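Side-chain contacts in CBS domain protein (Porphyromonas gingivalis, PDB 2NQW), which is of unknown function but belongs to a membrane-protein family with CBS domains, perhaps binds flavin adenine dinucleotide, and is represented here by its transporter-associated domain: residues Gln78-Arg82 with Arg83-Ile87; Tyr17-Glu20 with Gly21-Leu25; Phe53-Ile56 with Lys57-Leu60. All blocks are in the same frame, centred on the assembly; numbering follows the deposited sequence. Where two conformers were deposited one is given.

Contact 1 (Gln78-Arg82 with Arg83-Ile87)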
loop_
_atom_site.group_PDB
_atom_site.type_symbol
_atom_site.label_atom_id
_atom_site.label_comp_id
_atom_site.label_asym_id
_atom_site.label_seq_id
_atom_site.Cartn_x
_atom_site.Cartn_y
_atom_site.Cartn_z
ATOM N N GLN A 78 -6.374 -8.219 -3.699
ATOM C CA GLN A 78 -7.110 -8.461 -4.959
ATOM C C GLN A 78 -6.277 -8.013 -6.139
ATOM O O GLN A 78 -5.572 -6.991 -6.063
ATOM C CB GLN A 78 -8.429 -7.690 -4.998
ATOM C CG GLN A 78 -9.409 -8.090 -3.901
ATOM C CD GLN A 78 -10.758 -7.452 -4.140
ATOM O OE1 GLN A 78 -11.381 -7.663 -5.201
ATOM N NE2 GLN A 78 -11.215 -6.676 -3.181
HETATM N N MSE A 79 -6.395 -8.774 -7.238
HETATM C CA MSE A 79 -5.837 -8.390 -8.526
HETATM C C MSE A 79 -6.891 -8.623 -9.575
HETATM O O MSE A 79 -7.761 -9.478 -9.384
HETATM C CB MSE A 79 -4.619 -9.252 -8.905
HETATM C CG MSE A 79 -3.400 -8.947 -8.040
HETATM SE SE MSE A 79 -1.786 -9.837 -8.596
HETATM C CE MSE A 79 -1.548 -8.945 -10.298
ATOM N N ASP A 80 -6.806 -7.887 -10.678
ATOM C CA ASP A 80 -7.538 -8.283 -11.892
ATOM C C ASP A 80 -6.580 -9.182 -12.692
ATOM O O ASP A 80 -5.694 -9.812 -12.075
ATOM C CB ASP A 80 -8.145 -7.071 -12.628
ATOM C CG ASP A 80 -7.127 -6.039 -13.059
ATOM O OD1 ASP A 80 -5.926 -6.372 -13.226
ATOM O OD2 ASP A 80 -7.566 -4.870 -13.253
ATOM N N LYS A 81 -6.699 -9.294 -14.007
ATOM C CA LYS A 81 -5.834 -10.264 -14.675
ATOM C C LYS A 81 -4.367 -9.840 -14.637
ATOM O O LYS A 81 -3.486 -10.710 -14.691
ATOM C CB LYS A 81 -6.267 -10.445 -16.123
ATOM C CG LYS A 81 -7.526 -11.344 -16.217
ATOM C CD LYS A 81 -7.985 -11.408 -17.661
ATOM C CE LYS A 81 -9.314 -12.145 -17.802
ATOM N NZ LYS A 81 -9.172 -13.580 -17.441
ATOM N N ARG A 82 -4.082 -8.554 -14.526
ATOM C CA ARG A 82 -2.697 -8.072 -14.594
ATOM C C ARG A 82 -2.266 -7.087 -13.536
ATOM O O ARG A 82 -1.068 -6.836 -13.429
ATOM C CB ARG A 82 -2.391 -7.416 -15.961
ATOM C CG ARG A 82 -2.591 -8.325 -17.158
ATOM C CD ARG A 82 -1.537 -9.419 -17.191
ATOM N NE ARG A 82 -1.797 -10.350 -18.291
ATOM C CZ ARG A 82 -1.269 -11.565 -18.360
ATOM N NH1 ARG A 82 -0.387 -11.962 -17.423
ATOM N NH2 ARG A 82 -1.567 -12.367 -19.380
ATOM N N ARG A 83 -3.190 -6.511 -12.773
ATOM C CA ARG A 83 -2.842 -5.373 -11.890
ATOM C C ARG A 83 -3.266 -5.623 -10.464
ATOM O O ARG A 83 -4.326 -6.233 -10.239
ATOM C CB ARG A 83 -3.537 -4.067 -12.372
ATOM C CG ARG A 83 -3.410 -3.779 -13.859
ATOM C CD ARG A 83 -1.963 -3.594 -14.282
ATOM N NE ARG A 83 -1.877 -2.985 -15.605
ATOM C CZ ARG A 83 -1.855 -1.673 -15.849
ATOM N NH1 ARG A 83 -1.891 -0.788 -14.860
ATOM N NH2 ARG A 83 -1.783 -1.242 -17.100
ATOM N N ILE A 84 -2.464 -5.106 -9.527
ATOM C CA ILE A 84 -2.910 -5.020 -8.140
ATOM C C ILE A 84 -4.046 -4.020 -8.037
ATOM O O ILE A 84 -3.863 -2.847 -8.392
ATOM C CB ILE A 84 -1.757 -4.513 -7.258
ATOM C CG1 ILE A 84 -0.609 -5.540 -7.222
ATOM C CG2 ILE A 84 -2.282 -4.269 -5.837
ATOM C CD1 ILE A 84 0.696 -4.941 -6.638
ATOM N N ILE A 85 -5.211 -4.467 -7.571
ATOM C CA ILE A 85 -6.349 -3.568 -7.420
ATOM C C ILE A 85 -6.699 -3.275 -5.956
ATOM O O ILE A 85 -7.362 -2.271 -5.712
ATOM C CB ILE A 85 -7.551 -3.999 -8.234
ATOM C CG1 ILE A 85 -8.170 -5.279 -7.700
ATOM C CG2 ILE A 85 -7.185 -4.097 -9.733
ATOM C CD1 ILE A 85 -9.433 -5.740 -8.521
ATOM N N GLU A 86 -6.249 -4.103 -5.005
ATOM C CA GLU A 86 -6.478 -3.757 -3.600
ATOM C C GLU A 86 -5.285 -4.225 -2.792
ATOM O O GLU A 86 -4.785 -5.339 -2.991
ATOM C CB GLU A 86 -7.733 -4.425 -3.072
ATOM C CG GLU A 86 -8.138 -3.946 -1.654
ATOM C CD GLU A 86 -9.396 -4.664 -1.213
ATOM O OE1 GLU A 86 -9.318 -5.883 -0.961
ATOM O OE2 GLU A 86 -10.464 -4.014 -1.106
ATOM N N ILE A 87 -4.860 -3.336 -1.890
ATOM C CA ILE A 87 -3.816 -3.629 -0.932
ATOM C C ILE A 87 -4.346 -3.375 0.476
ATOM O O ILE A 87 -4.955 -2.320 0.747
ATOM C CB ILE A 87 -2.559 -2.763 -1.204
ATOM C CG1 ILE A 87 -1.840 -3.309 -2.452
ATOM C CG2 ILE A 87 -1.583 -2.741 -0.013
ATOM C CD1 ILE A 87 -0.750 -2.384 -3.014
#

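Contact 2 (Tyr17-Glu20 with Gly21-Leu25)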
loop_
_atom_site.group_PDB
_atom_site.type_symbol
_atom_site.label_atom_id
_atom_site.label_comp_id
_atom_site.label_asym_id
_atom_site.label_seq_id
_atom_site.Cartn_x
_atom_site.Cartn_y
_atom_site.Cartn_z
ATOM N N TYR A 17 -6.587 -1.318 7.030
ATOM C CA TYR A 17 -7.206 -0.556 5.959
ATOM C C TYR A 17 -7.147 -1.356 4.681
ATOM O O TYR A 17 -6.211 -2.106 4.458
ATOM C CB TYR A 17 -6.455 0.788 5.742
ATOM C CG TYR A 17 -6.359 1.577 7.017
ATOM C CD1 TYR A 17 -7.463 2.289 7.495
ATOM C CD2 TYR A 17 -5.207 1.531 7.782
ATOM C CE1 TYR A 17 -7.406 2.981 8.697
ATOM C CE2 TYR A 17 -5.134 2.189 9.005
ATOM C CZ TYR A 17 -6.242 2.908 9.450
ATOM O OH TYR A 17 -6.196 3.601 10.653
ATOM N N LEU A 18 -8.113 -1.133 3.812
ATOM C CA LEU A 18 -8.029 -1.642 2.424
ATOM C C LEU A 18 -7.996 -0.436 1.499
ATOM O O LEU A 18 -8.885 0.435 1.593
ATOM C CB LEU A 18 -9.225 -2.514 2.076
ATOM C CG LEU A 18 -9.351 -3.782 2.879
ATOM C CD1 LEU A 18 -10.683 -4.486 2.561
ATOM C CD2 LEU A 18 -8.188 -4.726 2.511
ATOM N N PHE A 19 -6.974 -0.370 0.632
ATOM C CA PHE A 19 -6.845 0.736 -0.333
ATOM C C PHE A 19 -6.883 0.206 -1.746
ATOM O O PHE A 19 -6.306 -0.864 -2.037
ATOM C CB PHE A 19 -5.490 1.444 -0.146
ATOM C CG PHE A 19 -5.521 2.557 0.863
ATOM C CD1 PHE A 19 -5.701 3.876 0.445
ATOM C CD2 PHE A 19 -5.419 2.293 2.222
ATOM C CE1 PHE A 19 -5.763 4.935 1.391
ATOM C CE2 PHE A 19 -5.485 3.328 3.162
ATOM C CZ PHE A 19 -5.647 4.653 2.732
ATOM N N GLU A 20 -7.439 1.002 -2.650
ATOM C CA GLU A 20 -7.252 0.745 -4.074
ATOM C C GLU A 20 -5.753 0.783 -4.391
ATOM O O GLU A 20 -5.029 1.673 -3.916
ATOM C CB GLU A 20 -8.000 1.801 -4.903
ATOM C CG GLU A 20 -9.499 1.735 -4.720
ATOM C CD GLU A 20 -10.256 2.847 -5.449
ATOM O OE1 GLU A 20 -9.642 3.827 -5.912
ATOM O OE2 GLU A 20 -11.503 2.748 -5.502
ATOM N N GLY A 21 -5.285 -0.135 -5.244
ATOM C CA GLY A 21 -3.847 -0.168 -5.548
ATOM C C GLY A 21 -3.347 1.094 -6.236
ATOM O O GLY A 21 -2.198 1.506 -6.038
ATOM N N LYS A 22 -4.207 1.726 -7.032
ATOM C CA LYS A 22 -3.802 2.917 -7.762
ATOM C C LYS A 22 -3.728 4.164 -6.905
ATOM O O LYS A 22 -3.339 5.241 -7.406
ATOM C CB LYS A 22 -4.782 3.191 -8.910
ATOM C CG LYS A 22 -6.112 3.788 -8.422
ATOM C CD LYS A 22 -7.052 4.165 -9.576
ATOM C CE LYS A 22 -8.345 4.718 -9.025
ATOM N NZ LYS A 22 -8.129 5.931 -8.203
ATOM N N THR A 23 -4.081 4.061 -5.609
ATOM C CA THR A 23 -4.087 5.288 -4.780
ATOM C C THR A 23 -2.683 5.893 -4.729
ATOM O O THR A 23 -1.696 5.170 -4.471
ATOM C CB THR A 23 -4.534 4.962 -3.354
ATOM O OG1 THR A 23 -5.784 4.247 -3.387
ATOM C CG2 THR A 23 -4.715 6.264 -2.534
ATOM N N SER A 24 -2.558 7.206 -4.947
ATOM C CA SER A 24 -1.228 7.785 -4.856
ATOM C C SER A 24 -0.694 7.673 -3.414
ATOM O O SER A 24 -1.456 7.694 -2.440
ATOM C CB SER A 24 -1.266 9.240 -5.291
ATOM O OG SER A 24 -2.000 10.022 -4.360
ATOM N N LEU A 25 0.620 7.604 -3.268
ATOM C CA LEU A 25 1.195 7.653 -1.926
ATOM C C LEU A 25 0.834 8.945 -1.213
ATOM O O LEU A 25 0.608 8.936 -0.006
ATOM C CB LEU A 25 2.723 7.464 -1.955
ATOM C CG LEU A 25 3.179 6.071 -2.458
ATOM C CD1 LEU A 25 4.693 5.995 -2.291
ATOM C CD2 LEU A 25 2.515 4.995 -1.631
HETATM O O HOH W 1 -7.486 5.287 -5.528
#

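Contact 3 (Phe53-Ile56 with Lys57-Leu60)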
loop_
_atom_site.group_PDB
_atom_site.type_symbol
_atom_site.label_atom_id
_atom_site.label_comp_id
_atom_site.label_asym_id
_atom_site.label_seq_id
_atom_site.Cartn_x
_atom_site.Cartn_y
_atom_site.Cartn_z
ATOM N N PHE A 53 4.656 -1.241 -3.542
ATOM C CA PHE A 53 4.747 -2.690 -3.399
ATOM C C PHE A 53 5.730 -3.259 -4.406
ATOM O O PHE A 53 6.613 -4.070 -4.037
ATOM C CB PHE A 53 3.334 -3.289 -3.578
ATOM C CG PHE A 53 3.235 -4.695 -3.029
ATOM C CD1 PHE A 53 2.729 -4.894 -1.744
ATOM C CD2 PHE A 53 3.636 -5.814 -3.778
ATOM C CE1 PHE A 53 2.654 -6.167 -1.186
ATOM C CE2 PHE A 53 3.583 -7.079 -3.225
ATOM C CZ PHE A 53 3.096 -7.249 -1.936
ATOM N N LEU A 54 5.610 -2.830 -5.676
ATOM C CA LEU A 54 6.527 -3.330 -6.712
ATOM C C LEU A 54 7.968 -2.907 -6.442
ATOM O O LEU A 54 8.915 -3.635 -6.755
ATOM C CB LEU A 54 6.115 -2.801 -8.095
ATOM C CG LEU A 54 4.744 -3.243 -8.589
ATOM C CD1 LEU A 54 4.438 -2.624 -9.936
ATOM C CD2 LEU A 54 4.657 -4.783 -8.677
ATOM N N GLU A 55 8.152 -1.705 -5.904
ATOM C CA GLU A 55 9.508 -1.199 -5.630
ATOM C C GLU A 55 10.165 -2.007 -4.516
ATOM O O GLU A 55 11.394 -2.226 -4.539
ATOM C CB GLU A 55 9.421 0.270 -5.199
ATOM C CG GLU A 55 10.751 1.001 -5.186
ATOM C CD GLU A 55 11.303 1.346 -6.542
ATOM O OE1 GLU A 55 10.611 1.266 -7.554
ATOM O OE2 GLU A 55 12.471 1.798 -6.588
ATOM N N ILE A 56 9.363 -2.443 -3.535
ATOM C CA ILE A 56 9.907 -3.287 -2.471
ATOM C C ILE A 56 10.226 -4.703 -2.969
ATOM O O ILE A 56 11.293 -5.264 -2.664
ATOM C CB ILE A 56 8.944 -3.357 -1.257
ATOM C CG1 ILE A 56 8.768 -1.966 -0.613
ATOM C CG2 ILE A 56 9.397 -4.367 -0.222
ATOM C CD1 ILE A 56 7.533 -1.892 0.301
ATOM N N LYS A 57 9.297 -5.290 -3.724
ATOM C CA LYS A 57 9.386 -6.724 -4.033
ATOM C C LYS A 57 10.135 -7.037 -5.328
ATOM O O LYS A 57 10.679 -8.123 -5.460
ATOM C CB LYS A 57 7.993 -7.362 -4.041
ATOM C CG LYS A 57 7.310 -7.287 -2.678
ATOM C CD LYS A 57 8.001 -8.142 -1.589
ATOM C CE LYS A 57 7.938 -9.648 -1.826
ATOM N NZ LYS A 57 6.527 -10.131 -1.869
ATOM N N GLN A 58 10.121 -6.099 -6.265
ATOM C CA GLN A 58 10.905 -6.220 -7.496
ATOM C C GLN A 58 10.613 -7.510 -8.258
ATOM O O GLN A 58 11.523 -8.180 -8.773
ATOM C CB GLN A 58 12.381 -6.049 -7.168
ATOM C CG GLN A 58 12.664 -4.586 -6.799
ATOM C CD GLN A 58 12.688 -3.718 -8.041
ATOM O OE1 GLN A 58 13.580 -3.857 -8.841
ATOM N NE2 GLN A 58 11.633 -2.874 -8.247
ATOM N N GLU A 59 9.330 -7.834 -8.351
ATOM C CA GLU A 59 8.871 -9.006 -9.090
ATOM C C GLU A 59 7.416 -8.801 -9.463
ATOM O O GLU A 59 6.737 -7.941 -8.873
ATOM C CB GLU A 59 9.033 -10.268 -8.236
ATOM C CG GLU A 59 8.128 -10.272 -7.012
ATOM C CD GLU A 59 8.411 -11.396 -6.035
ATOM O OE1 GLU A 59 9.225 -12.306 -6.336
ATOM O OE2 GLU A 59 7.783 -11.365 -4.963
ATOM N N LEU A 60 6.920 -9.580 -10.417
ATOM C CA LEU A 60 5.497 -9.473 -10.742
ATOM C C LEU A 60 4.687 -9.953 -9.535
ATOM O O LEU A 60 5.052 -10.958 -8.908
ATOM C CB LEU A 60 5.161 -10.310 -11.986
ATOM C CG LEU A 60 5.425 -9.559 -13.302
ATOM C CD1 LEU A 60 6.914 -9.432 -13.607
ATOM C CD2 LEU A 60 4.709 -10.300 -14.429
#

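Contact 1 (Gln78-Arg82 with Arg83-Ile87)
Q78 meets I85 and E86 together, and this two-against-one pairing is the classic beta bulge, here in the hairpin of strands 72-79 and 84-89. Among the backbone bonds, Q78 O accepts from I85 N at 3.0 Å and from E86 N at 3.1 Å, both donors arriving on the same face of its carbonyl plane. The return bond from Q78 N to E86 O is weak. Beyond the bulge, D80 N donates to R83 O at 3.0 Å.

The side-chain bonds lie at the two ends. Q78 NE2 reaches E86 OE1 at 3.0 Å, almost straight at 164°; the acceptor lies close to the amide plane, but OE1 is met from above the carboxylate, the two planes standing 82° apart. T77 OG1 also bonds to E86 OE1. At the turn, D80 OD1 takes R82 N at 3.1 Å, an Asx turn, and R83 N at 2.8 Å.

Apolar contact is modest: Q78 CB lies 3.6 Å from I85 CG1, and M79 packs loosely on I84.

Q78 O thus takes the extra amide of the bulge, I85 N, besides that of E86, while D80 OD1 takes two amides of the turn.

Contact 2 (Tyr17-Glu20 with Gly21-Leu25)
T23 turns OG1 beside its own backbone N, opposite the carbonyl carbon (chi1 -52°), and this brings the hydroxyl back to E20 O. K22 instead sends CG between its backbone N and carbonyl carbon (chi1 76°), from where its chain, extended as far as CE and bent only at the last torsion, runs alongside that of E20 in the same direction.

The backbone between them is a type I beta turn from E20 to T23, starting on the last residue of strand 17-20. E20 O is its focus: T23 N donates to it at 3.1 Å from well above the carbonyl plane, and T23 OG1 donates at 2.7 Å from the same face, nearer to the plane.

At the polar end, E20 OE1 and K22 NZ, in one of the two K22 conformers, form a salt bridge of 3.5 Å, whose hydrogen bond is weak. A water donates to E20 OE1 at 2.6 Å and to T23 OG1 at 2.9 Å; in the same conformer it accepts from K22 NZ at 2.8 Å, a more tentative tie.

On the inner side, T23 OG1 lies in the plane of the F19 ring at its edge, 3.9 Å from CD1, with T23 CG2 equally close. V28 of helix 25-32 touches both residues, while the F19 ring also stacks with that of F9. S24 OG caps D27 N.

The hydroxyl of buried T23 is therefore satisfied twice, as donor to a carbonyl and as acceptor from water, which probably relays part of the attraction between E20 and K22.

Contact 3 (Phe53-Ile56 with Lys57-Leu60)
F53 and K57 form the close-packed side of this helix end, their side chains lying side by side and pointing the same way. K57 CG comes obliquely to the ring, 3.8 Å from F53 CE2. The ring is placed there with CG anti to the backbone N (chi1 -162°), and it continues inward to touch F74 and V76 of the sheet. Behind the pair, K57 N donates to F53 O at 3.0 Å, an i to i+4 bond of the final turn of helix 49-57. K57 then bends at each torsion beyond CB, so that NZ reaches T66 O in a hydrogen bond and E59 OE2 in a salt bridge of 3.6 Å.

The helix ends with K57, and Q58, with positive phi (55°), takes the chain out of the helical path. Q58 N donates to L54 O at 2.8 Å. In one of its two conformers the Q58 side chain folds back at chi2, apparently adding a second donor to L54 O, NE2 at 3.2 Å, from the opposite face of the carbonyl plane.

The outer side has few contacts, such as L54 CD2 to E59 O at 3.8 Å; L54, Q58 and E59 are exposed to solvent, whereas F53 is buried.

All three contacts belong to the transporter-associated domain and follow one another along the chain in the order 2, 3, 1. Contacts 1 and 2 are sheet neighbours, their centres 11 Å apart: strands 17-20 and 84-89 join through probable backbone hydrogen bonds from F19 N to I87 O (2.8 Å) and from G21 N to I85 O (3.0 Å). Contact 3 meets contact 1 by apolar packing, F53 CD2 lying 4.2 Å from I84 CD1. Contacts 2 and 3 do not touch, with nearest atoms about 7 Å apart, yet S50 of helix 49-57 bonds to G21. Strand 84-89 thus mediates between the other two; no ligand marks a site here.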